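Local structure of extracellular ligand-binding receptor (Desulfohalobium retbaense DSM 5692, 5ERE) at residues A121-F126 with Q205-R210. The protein probably senses small extracellular solutes, binding 2-oxo-4-methylpentanoic acid in a periplasmic-binding-protein module and cytosine in a separate PAS-like sensor region. Residues are numbered along the deposited sequence; the frame is centred on the assembly and turned at random.
Sequences AYLTDF and QLVGTR. With COI (2-oxo-4-methylpentanoic acid), chain B.
The amide nitrogen NE2 of Q205, a side chain that lies against the Y122 hydroxyl, is gripped by two carbonyls: L206 O at 2.9 Å, with a nearly straight N-H...O angle of 163°, and G226 O. The L206 oxygen lies close to the amide plane, so the bond helps fix the amide's rotation. A bend at chi2 (74°) folds the chain back to reach it. Y122 OH meets this amide at its carbon, 3.4 Å from Q205 CD; ring and amide planes stand 85° apart. F126 approaches the stem, its CE2 4.0 Å from Q205 CB. With an alanine here, the Y122 hydroxyl would probably lose the amide beside it, and L206 O and G226 O their donor, while F126 would keep its touch on CB. V207 CG2 abuts the Y122 ring edge at CE2 (3.9 Å), while V207 CG1 lies 4.2 Å from L123 CD2. The strand leads on to R210, whose NH2 reaches COI O2 at 2.8 Å, but the packing itself lies away from the ligand. In this periplasmic-binding-protein domain, the last part of helix 112-123 and the type I turn L123-F126 cover strand 205-208 of a largely parallel sheet, between strands 181-185 (V183 touching L123) and 228-232 (V228 touching Y122).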
loop_
_atom_site.group_PDB
_atom_site.type_symbol
_atom_site.label_atom_id
_atom_site.label_comp_id
_atom_site.label_asym_id
_atom_site.label_seq_id
_atom_site.Cartn_x
_atom_site.Cartn_y
_atom_site.Cartn_z
ATOM N N ALA A 121 -7.133 1.593 -4.144
ATOM C CA ALA A 121 -6.831 2.801 -4.914
ATOM C C ALA A 121 -7.483 2.748 -6.276
ATOM O O ALA A 121 -7.775 3.780 -6.863
ATOM C CB ALA A 121 -5.319 3.007 -5.090
ATOM N N TYR A 122 -7.643 1.535 -6.795
ATOM C CA TYR A 122 -8.303 1.327 -8.080
ATOM C C TYR A 122 -9.824 1.297 -7.896
ATOM O O TYR A 122 -10.554 1.956 -8.632
ATOM C CB TYR A 122 -7.813 0.025 -8.706
ATOM C CG TYR A 122 -8.388 -0.278 -10.065
ATOM C CD1 TYR A 122 -8.051 0.504 -11.164
ATOM C CD2 TYR A 122 -9.241 -1.358 -10.263
ATOM C CE1 TYR A 122 -8.555 0.237 -12.420
ATOM C CE2 TYR A 122 -9.771 -1.628 -11.521
ATOM C CZ TYR A 122 -9.416 -0.823 -12.598
ATOM O OH TYR A 122 -9.902 -1.063 -13.863
ATOM N N LEU A 123 -10.273 0.532 -6.904
ATOM C CA LEU A 123 -11.698 0.213 -6.729
ATOM C C LEU A 123 -12.526 1.435 -6.336
ATOM O O LEU A 123 -13.759 1.428 -6.454
ATOM C CB LEU A 123 -11.896 -0.884 -5.661
ATOM C CG LEU A 123 -11.581 -2.337 -6.036
ATOM C CD1 LEU A 123 -11.939 -3.319 -4.913
ATOM C CD2 LEU A 123 -12.282 -2.719 -7.313
ATOM N N THR A 124 -11.857 2.475 -5.863
ATOM C CA THR A 124 -12.554 3.620 -5.318
ATOM C C THR A 124 -13.276 4.422 -6.435
ATOM O O THR A 124 -14.188 5.168 -6.147
ATOM C CB THR A 124 -11.570 4.509 -4.484
ATOM O OG1 THR A 124 -12.303 5.421 -3.656
ATOM C CG2 THR A 124 -10.581 5.262 -5.362
ATOM N N ASP A 125 -12.910 4.210 -7.699
ATOM C CA ASP A 125 -13.561 4.892 -8.821
ATOM C C ASP A 125 -14.721 4.086 -9.417
ATOM O O ASP A 125 -15.148 4.336 -10.549
ATOM C CB ASP A 125 -12.537 5.195 -9.908
ATOM C CG ASP A 125 -11.465 6.153 -9.433
ATOM O OD1 ASP A 125 -11.794 7.034 -8.609
ATOM O OD2 ASP A 125 -10.302 6.012 -9.876
ATOM N N PHE A 126 -15.207 3.115 -8.648
ATOM C CA PHE A 126 -16.341 2.287 -9.041
ATOM C C PHE A 126 -17.415 2.383 -7.971
ATOM O O PHE A 126 -17.154 2.077 -6.805
ATOM C CB PHE A 126 -15.922 0.834 -9.233
ATOM C CG PHE A 126 -14.922 0.627 -10.333
ATOM C CD1 PHE A 126 -13.552 0.768 -10.095
ATOM C CD2 PHE A 126 -15.342 0.286 -11.602
ATOM C CE1 PHE A 126 -12.648 0.571 -11.110
ATOM C CE2 PHE A 126 -14.437 0.090 -12.617
ATOM C CZ PHE A 126 -13.082 0.227 -12.369
ATOM N N GLN A 205 -16.039 -4.438 -15.268
ATOM C CA GLN A 205 -14.572 -4.555 -15.195
ATOM C C GLN A 205 -14.212 -5.685 -14.239
ATOM O O GLN A 205 -14.669 -5.686 -13.094
ATOM C CB GLN A 205 -13.929 -3.244 -14.718
ATOM C CG GLN A 205 -12.445 -3.355 -14.351
ATOM C CD GLN A 205 -11.543 -3.473 -15.564
ATOM O OE1 GLN A 205 -11.647 -2.672 -16.499
ATOM N NE2 GLN A 205 -10.648 -4.468 -15.561
ATOM N N LEU A 206 -13.434 -6.655 -14.715
ATOM C CA LEU A 206 -12.943 -7.732 -13.862
ATOM C C LEU A 206 -11.703 -7.277 -13.079
ATOM O O LEU A 206 -10.858 -6.562 -13.610
ATOM C CB LEU A 206 -12.629 -8.965 -14.699
ATOM C CG LEU A 206 -13.800 -9.510 -15.510
ATOM C CD1 LEU A 206 -13.354 -10.773 -16.203
ATOM C CD2 LEU A 206 -15.024 -9.760 -14.632
ATOM N N VAL A 207 -11.624 -7.696 -11.817
ATOM C CA VAL A 207 -10.574 -7.279 -10.892
ATOM C C VAL A 207 -10.180 -8.493 -10.060
ATOM O O VAL A 207 -11.038 -9.248 -9.612
ATOM C CB VAL A 207 -11.040 -6.140 -9.967
ATOM C CG1 VAL A 207 -9.931 -5.703 -9.012
ATOM C CG2 VAL A 207 -11.576 -4.949 -10.783
ATOM N N GLY A 208 -8.882 -8.693 -9.849
ATOM C CA GLY A 208 -8.444 -9.828 -9.061
ATOM C C GLY A 208 -7.254 -9.471 -8.208
ATOM O O GLY A 208 -6.886 -8.301 -8.112
ATOM N N THR A 209 -6.681 -10.495 -7.582
ATOM C CA THR A 209 -5.620 -10.333 -6.578
ATOM C C THR A 209 -4.482 -11.313 -6.906
ATOM O O THR A 209 -4.528 -12.031 -7.920
ATOM C CB THR A 209 -6.171 -10.561 -5.130
ATOM O OG1 THR A 209 -6.577 -11.919 -4.958
ATOM C CG2 THR A 209 -7.371 -9.625 -4.828
ATOM N N ARG A 210 -3.487 -11.378 -6.025
ATOM C CA ARG A 210 -2.219 -12.077 -6.297
ATOM C C ARG A 210 -2.339 -13.468 -6.960
ATOM O O ARG A 210 -1.691 -13.725 -7.952
ATOM C CB ARG A 210 -1.418 -12.172 -4.965
ATOM C CG ARG A 210 -0.229 -13.151 -4.970
ATOM C CD ARG A 210 0.343 -13.311 -3.499
ATOM N NE ARG A 210 -0.779 -13.509 -2.585
ATOM C CZ ARG A 210 -1.327 -14.677 -2.288
ATOM N NH1 ARG A 210 -0.840 -15.791 -2.780
ATOM N NH2 ARG A 210 -2.396 -14.728 -1.493
HETATM C C1 COI B . -3.816 -17.887 -0.054
HETATM O O1 COI B . -4.466 -18.547 0.800
HETATM O O2 COI B . -3.370 -16.738 0.185
HETATM C C2 COI B . -3.522 -18.532 -1.366
HETATM O O3 COI B . -2.927 -17.916 -2.231
HETATM C C3 COI B . -3.973 -19.966 -1.507
HETATM C C4 COI B . -3.786 -20.428 -2.908
HETATM C C5 COI B . -3.663 -21.936 -2.872
HETATM C C6 COI B . -5.017 -19.937 -3.658
#